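Local coordinates for protein tryptophanyl-tRNA synthetase (Cryptosporidium parvum Iowa II, PDB 3HV0) that probably joins L-tryptophan to its cognate tRNA with ATP, as a class I aminoacyl-tRNA synthetase, the chain being the catalytic and C-terminal part of a longer protein, at residues A[48-53]-A[96-101]; A[54-59]-A[252-257]. All blocks are in the same frame, centred on the assembly; numbering follows the deposited sequence.

Interaction 1. Residues A[48-53]-A[96-101]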
loop_
_atom_site.group_PDB
_atom_site.type_symbol
_atom_site.label_atom_id
_atom_site.label_comp_id
_atom_site.label_asym_id
_atom_site.label_seq_id
_atom_site.Cartn_x
_atom_site.Cartn_y
_atom_site.Cartn_z
ATOM N N HIS A 48 -0.029 -22.837 30.204
ATOM C CA HIS A 48 1.328 -22.753 29.731
ATOM C C HIS A 48 2.142 -21.975 30.743
ATOM O O HIS A 48 1.656 -20.999 31.314
ATOM C CB HIS A 48 1.381 -22.060 28.390
ATOM C CG HIS A 48 2.656 -22.276 27.653
ATOM N ND1 HIS A 48 3.749 -21.451 27.800
ATOM C CD2 HIS A 48 3.012 -23.216 26.749
ATOM C CE1 HIS A 48 4.721 -21.863 27.005
ATOM N NE2 HIS A 48 4.302 -22.938 26.361
ATOM N N HIS A 49 3.376 -22.413 30.974
ATOM C CA HIS A 49 4.223 -21.773 31.971
ATOM C C HIS A 49 4.576 -20.292 31.689
ATOM O O HIS A 49 4.873 -19.571 32.632
ATOM C CB HIS A 49 5.483 -22.619 32.270
ATOM C CG HIS A 49 6.371 -22.841 31.086
ATOM N ND1 HIS A 49 6.147 -23.841 30.165
ATOM C CD2 HIS A 49 7.486 -22.193 30.677
ATOM C CE1 HIS A 49 7.086 -23.798 29.238
ATOM N NE2 HIS A 49 7.912 -22.810 29.530
ATOM N N PHE A 50 4.504 -19.802 30.449
ATOM C CA PHE A 50 4.715 -18.351 30.252
ATOM C C PHE A 50 3.709 -17.498 31.035
ATOM O O PHE A 50 3.897 -16.285 31.198
ATOM C CB PHE A 50 4.682 -17.927 28.772
ATOM C CG PHE A 50 5.777 -18.530 27.932
ATOM C CD1 PHE A 50 6.954 -19.015 28.499
ATOM C CD2 PHE A 50 5.631 -18.623 26.567
ATOM C CE1 PHE A 50 7.926 -19.581 27.715
ATOM C CE2 PHE A 50 6.620 -19.176 25.791
ATOM C CZ PHE A 50 7.761 -19.659 26.364
ATOM N N PHE A 51 2.633 -18.117 31.492
ATOM C CA PHE A 51 1.681 -17.424 32.321
ATOM C C PHE A 51 2.236 -17.354 33.732
ATOM O O PHE A 51 2.465 -16.259 34.253
ATOM C CB PHE A 51 0.349 -18.155 32.333
ATOM C CG PHE A 51 -0.530 -17.894 31.121
ATOM C CD1 PHE A 51 -1.094 -16.644 30.909
ATOM C CD2 PHE A 51 -0.863 -18.927 30.249
ATOM C CE1 PHE A 51 -1.938 -16.431 29.860
ATOM C CE2 PHE A 51 -1.710 -18.710 29.197
ATOM C CZ PHE A 51 -2.247 -17.466 29.005
ATOM N N ARG A 52 2.480 -18.527 34.325
ATOM C CA ARG A 52 3.003 -18.646 35.695
ATOM C C ARG A 52 4.248 -17.793 35.941
ATOM O O ARG A 52 4.386 -17.183 36.993
ATOM C CB ARG A 52 3.342 -20.110 36.041
ATOM C CG ARG A 52 2.266 -21.130 35.644
ATOM C CD ARG A 52 2.396 -22.454 36.417
ATOM N NE ARG A 52 3.671 -23.136 36.166
ATOM C CZ ARG A 52 3.935 -23.966 35.146
ATOM N NH1 ARG A 52 3.021 -24.250 34.214
ATOM N NH2 ARG A 52 5.144 -24.525 35.059
ATOM N N ARG A 53 5.151 -17.751 34.972
ATOM C CA ARG A 53 6.433 -17.076 35.151
ATOM C C ARG A 53 6.349 -15.584 34.786
ATOM O O ARG A 53 7.354 -14.884 34.828
ATOM C CB ARG A 53 7.520 -17.754 34.296
ATOM C CG ARG A 53 7.555 -19.286 34.310
ATOM C CD ARG A 53 8.364 -19.827 35.440
ATOM N NE ARG A 53 8.294 -21.292 35.559
ATOM C CZ ARG A 53 9.022 -22.158 34.851
ATOM N NH1 ARG A 53 9.891 -21.732 33.918
ATOM N NH2 ARG A 53 8.875 -23.458 35.073
ATOM N N PHE A 96 5.937 -17.212 19.262
ATOM C CA PHE A 96 5.498 -18.307 18.387
ATOM C C PHE A 96 5.172 -19.603 19.155
ATOM O O PHE A 96 4.123 -20.213 18.921
ATOM C CB PHE A 96 6.504 -18.555 17.256
ATOM C CG PHE A 96 6.401 -17.541 16.146
ATOM C CD1 PHE A 96 5.383 -17.615 15.224
ATOM C CD2 PHE A 96 7.279 -16.481 16.071
ATOM C CE1 PHE A 96 5.253 -16.668 14.240
ATOM C CE2 PHE A 96 7.159 -15.542 15.082
ATOM C CZ PHE A 96 6.152 -15.633 14.164
ATOM N N LEU A 97 6.057 -20.002 20.063
ATOM C CA LEU A 97 5.801 -21.151 20.933
ATOM C C LEU A 97 4.533 -20.946 21.770
ATOM O O LEU A 97 3.748 -21.871 21.979
ATOM C CB LEU A 97 6.999 -21.444 21.845
ATOM C CG LEU A 97 8.289 -22.024 21.233
ATOM C CD1 LEU A 97 9.262 -22.439 22.353
ATOM C CD2 LEU A 97 8.051 -23.189 20.286
ATOM N N PHE A 98 4.312 -19.719 22.225
ATOM C CA PHE A 98 3.108 -19.402 23.008
ATOM C C PHE A 98 1.807 -19.480 22.187
ATOM O O PHE A 98 0.802 -20.032 22.637
ATOM C CB PHE A 98 3.241 -18.024 23.624
ATOM C CG PHE A 98 2.183 -17.718 24.614
ATOM C CD1 PHE A 98 2.151 -18.387 25.826
ATOM C CD2 PHE A 98 1.211 -16.771 24.336
ATOM C CE1 PHE A 98 1.169 -18.121 26.759
ATOM C CE2 PHE A 98 0.236 -16.476 25.245
ATOM C CZ PHE A 98 0.207 -17.150 26.478
ATOM N N THR A 99 1.847 -18.946 20.977
ATOM C CA THR A 99 0.732 -19.044 20.048
ATOM C C THR A 99 0.352 -20.480 19.657
ATOM O O THR A 99 -0.820 -20.790 19.452
ATOM C CB THR A 99 1.074 -18.328 18.761
ATOM O OG1 THR A 99 1.460 -16.970 19.056
ATOM C CG2 THR A 99 -0.139 -18.387 17.809
ATOM N N LYS A 100 1.343 -21.349 19.497
ATOM C CA LYS A 100 1.072 -22.756 19.198
ATOM C C LYS A 100 0.269 -23.330 20.362
ATOM O O LYS A 100 -0.732 -23.998 20.161
ATOM C CB LYS A 100 2.388 -23.535 19.012
ATOM C CG LYS A 100 2.263 -24.883 18.297
ATOM C CD LYS A 100 2.337 -26.042 19.270
ATOM C CE LYS A 100 2.115 -27.427 18.590
ATOM N NZ LYS A 100 0.823 -27.501 17.831
ATOM N N TYR A 101 0.706 -23.026 21.577
ATOM C CA TYR A 101 0.010 -23.484 22.767
ATOM C C TYR A 101 -1.437 -22.956 22.752
ATOM O O TYR A 101 -2.385 -23.696 23.061
ATOM C CB TYR A 101 0.734 -23.045 24.046
ATOM C CG TYR A 101 -0.189 -22.965 25.218
ATOM C CD1 TYR A 101 -0.582 -24.120 25.897
ATOM C CD2 TYR A 101 -0.714 -21.740 25.633
ATOM C CE1 TYR A 101 -1.455 -24.058 26.976
ATOM C CE2 TYR A 101 -1.594 -21.666 26.707
ATOM C CZ TYR A 101 -1.963 -22.834 27.369
ATOM O OH TYR A 101 -2.813 -22.761 28.443
#

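Interaction 2. Residues A[54-59]-A[252-257]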
loop_
_atom_site.group_PDB
_atom_site.type_symbol
_atom_site.label_atom_id
_atom_site.label_comp_id
_atom_site.label_asym_id
_atom_site.label_seq_id
_atom_site.Cartn_x
_atom_site.Cartn_y
_atom_site.Cartn_z
ATOM N N ASN A 54 5.159 -15.118 34.411
ATOM C CA ASN A 54 4.925 -13.717 33.966
ATOM C C ASN A 54 5.809 -13.283 32.788
ATOM O O ASN A 54 6.332 -12.168 32.746
ATOM C CB ASN A 54 5.047 -12.720 35.140
ATOM C CG ASN A 54 4.160 -13.097 36.331
ATOM O OD1 ASN A 54 2.960 -13.310 36.190
ATOM N ND2 ASN A 54 4.760 -13.191 37.504
ATOM N N ILE A 55 5.955 -14.186 31.829
ATOM C CA ILE A 55 6.668 -13.920 30.588
ATOM C C ILE A 55 5.680 -13.262 29.640
ATOM O O ILE A 55 6.017 -12.309 28.956
ATOM C CB ILE A 55 7.208 -15.222 29.922
ATOM C CG1 ILE A 55 8.144 -15.993 30.855
ATOM C CG2 ILE A 55 7.919 -14.892 28.596
ATOM C CD1 ILE A 55 9.533 -15.427 30.970
ATOM N N PHE A 56 4.483 -13.831 29.561
ATOM C CA PHE A 56 3.314 -13.117 29.069
ATOM C C PHE A 56 2.628 -12.590 30.312
ATOM O O PHE A 56 1.987 -13.354 31.053
ATOM C CB PHE A 56 2.380 -14.021 28.254
ATOM C CG PHE A 56 2.763 -14.134 26.813
ATOM C CD1 PHE A 56 3.664 -15.102 26.391
ATOM C CD2 PHE A 56 2.267 -13.237 25.879
ATOM C CE1 PHE A 56 4.038 -15.181 25.050
ATOM C CE2 PHE A 56 2.629 -13.318 24.548
ATOM C CZ PHE A 56 3.510 -14.297 24.131
ATOM N N LEU A 57 2.809 -11.297 30.567
ATOM C CA LEU A 57 2.366 -10.683 31.820
ATOM C C LEU A 57 1.182 -9.731 31.672
ATOM O O LEU A 57 0.572 -9.360 32.661
ATOM C CB LEU A 57 3.518 -9.933 32.487
ATOM C CG LEU A 57 4.412 -8.958 31.709
ATOM C CD1 LEU A 57 3.861 -8.511 30.379
ATOM C CD2 LEU A 57 4.736 -7.744 32.544
ATOM N N SER A 58 0.853 -9.366 30.433
ATOM C CA SER A 58 0.038 -8.198 30.168
ATOM C C SER A 58 -0.995 -8.476 29.077
ATOM O O SER A 58 -0.792 -9.368 28.255
ATOM C CB SER A 58 0.962 -7.055 29.752
ATOM O OG SER A 58 0.401 -5.818 30.101
ATOM N N HIS A 59 -2.100 -7.723 29.083
ATOM C CA HIS A 59 -3.145 -7.878 28.068
ATOM C C HIS A 59 -4.021 -6.638 27.858
ATOM O O HIS A 59 -4.041 -5.723 28.668
ATOM C CB HIS A 59 -4.038 -9.050 28.422
ATOM C CG HIS A 59 -4.957 -8.778 29.573
ATOM N ND1 HIS A 59 -6.317 -8.611 29.417
ATOM C CD2 HIS A 59 -4.707 -8.616 30.893
ATOM C CE1 HIS A 59 -6.863 -8.376 30.595
ATOM N NE2 HIS A 59 -5.908 -8.369 31.504
ATOM N N ILE A 252 -2.354 -10.097 24.057
ATOM C CA ILE A 252 -1.654 -10.626 25.206
ATOM C C ILE A 252 -0.150 -10.476 24.930
ATOM O O ILE A 252 0.324 -10.882 23.876
ATOM C CB ILE A 252 -2.069 -12.097 25.477
ATOM C CG1 ILE A 252 -1.450 -12.603 26.774
ATOM C CG2 ILE A 252 -1.718 -12.994 24.314
ATOM C CD1 ILE A 252 -2.341 -13.682 27.481
ATOM N N HIS A 253 0.583 -9.881 25.873
ATOM C CA HIS A 253 1.888 -9.305 25.589
ATOM C C HIS A 253 2.997 -9.967 26.369
ATOM O O HIS A 253 2.847 -10.187 27.563
ATOM C CB HIS A 253 1.938 -7.822 25.962
ATOM C CG HIS A 253 0.711 -7.046 25.608
ATOM N ND1 HIS A 253 0.180 -6.089 26.443
ATOM C CD2 HIS A 253 -0.086 -7.080 24.516
ATOM C CE1 HIS A 253 -0.884 -5.555 25.874
ATOM N NE2 HIS A 253 -1.068 -6.138 24.702
ATOM N N SER A 254 4.137 -10.195 25.710
ATOM C CA SER A 254 5.292 -10.826 26.361
ATOM C C SER A 254 6.481 -9.899 26.605
ATOM O O SER A 254 6.678 -8.901 25.913
ATOM C CB SER A 254 5.768 -12.044 25.578
ATOM O OG SER A 254 6.222 -11.678 24.297
ATOM N N ILE A 255 7.262 -10.258 27.619
ATOM C CA ILE A 255 8.489 -9.565 27.953
ATOM C C ILE A 255 9.600 -10.190 27.113
ATOM O O ILE A 255 9.609 -11.407 26.899
ATOM C CB ILE A 255 8.794 -9.686 29.462
ATOM C CG1 ILE A 255 9.815 -8.634 29.886
ATOM C CG2 ILE A 255 9.264 -11.086 29.812
ATOM C CD1 ILE A 255 9.225 -7.238 30.029
ATOM N N PHE A 256 10.526 -9.362 26.624
ATOM C CA PHE A 256 11.521 -9.829 25.647
ATOM C C PHE A 256 12.628 -10.638 26.323
ATOM O O PHE A 256 12.974 -10.406 27.490
ATOM C CB PHE A 256 12.054 -8.678 24.748
ATOM C CG PHE A 256 13.101 -7.786 25.398
ATOM C CD1 PHE A 256 14.469 -8.001 25.167
ATOM C CD2 PHE A 256 12.723 -6.703 26.198
ATOM C CE1 PHE A 256 15.447 -7.171 25.751
ATOM C CE2 PHE A 256 13.699 -5.866 26.788
ATOM C CZ PHE A 256 15.062 -6.105 26.563
ATOM N N LEU A 257 13.141 -11.625 25.589
ATOM C CA LEU A 257 14.213 -12.484 26.083
ATOM C C LEU A 257 15.460 -11.624 26.265
ATOM O O LEU A 257 15.915 -10.987 25.302
ATOM C CB LEU A 257 14.492 -13.623 25.109
ATOM C CG LEU A 257 15.171 -14.825 25.749
ATOM C CD1 LEU A 257 14.281 -15.391 26.829
ATOM C CD2 LEU A 257 15.534 -15.894 24.711
#

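Interaction 1. Residues A[48-53]-A[96-101]
His48 and Tyr101 meet because both side chains turn their rings away from the backbone N: CG of His48 lies anti to it at chi1 -163°, and CG of Tyr101 does the same on helix 93-106. The two side chains then run past each other in opposite senses, and CB of His48 comes down 3.3 Å from the centroid of the Tyr101 ring, only 8° off its normal, a CH-pi contact over the face. The imidazole itself is oblique to the phenol ring. A weak hydrogen bond from His48 N to Tyr101 OH, 3.3 Å long, adds a polar tie at the far end of that ring.

Phe98, one turn earlier, points an edge at two faces. It approaches the His48 imidazole in an offset edge-to-face pair, and its CZ reaches 3.5 Å from Phe51 CZ over one face of that ring, the planes standing at 67°. Phe50 packs alongside, its CD2 lying 3.6 Å from Phe98 CD1. The imidazole is helped into place from within its own segment: ND1 accepts from Phe50 N at 3.2 Å, making His48 the N-cap of the short helix 49-52. Ile252 and Met39 extend the apolar surroundings. His48, Phe51, Phe98 and Tyr101 thus form an aromatic cluster that packs the capped helical turn 49-52 against helix 93-106 within the class I synthetase core.

Interaction 2. Residues A[54-59]-A[252-257]
Ile55 and Ile255 open the pairing, just after Asn54 has closed the preceding helix with positive phi in a Schellman motif. Ile55 O accepts from Ile255 N at 2.7 Å, with the donor nearly along the C=O axis (169°), while the CG2 methyls of the two isoleucines touch more loosely. Phe56 follows in a non-hydrogen-bonded pair with Ser254. Its ring lies beneath Ser254 CB, which sits 3.4 Å from the ring centroid and over its centre; the ring edge meets Ile252 O, and CD2 packs on Ile252 CG1.

Leu57 and Ser58 then both face His253, a classic beta bulge that shifts the register by one. Leu57 N gives His253 O a weak bond of 3.2 Å, and Ser58 O accepts from His253 N at 2.8 Å, the donor lying above the carbonyl plane. The Ser58 and His253 side chains share a face of the sheet, Ser58 CB lying 3.5 Å from His253 ND1, whereas His253 NE2 bonds to Ser251 OG. His59 pairs with Ile252, and the CA of His59 lies over one face of the His253 ring.

Strand 56-60 runs antiparallel to its neighbours 29-30 and 250-254, with helix 49-52 packed against Phe56 and Ile252, helix 22-25 against Leu57 and Ser58, and helix 315-323 against Ile55.

Overall arrangement
Interactions 1 and 2 are adjoining parts of one core, their centres about 9 Å apart and each about 10 Å from the centre of the chain. Helix 49-52 leads directly into strand 56-60: Phe50 O probably accepts hydrogen bonds from both Ile55 N and Phe56 N, each at 3.0 Å. Side chains also join them, since the rings of Phe98 and Phe56 stack and Phe51 CE1 touches Ile252 CD1. Along the chain the segments alternate, 48-53, 54-59, 96-101, 252-257. Residues 48-59 are thus held both to helix 93-106 and, within one mixed sheet, to strand 250-254, with bound tryptophan about 8 Å from the Ser254 side chain and about 11 Å from that of Phe98.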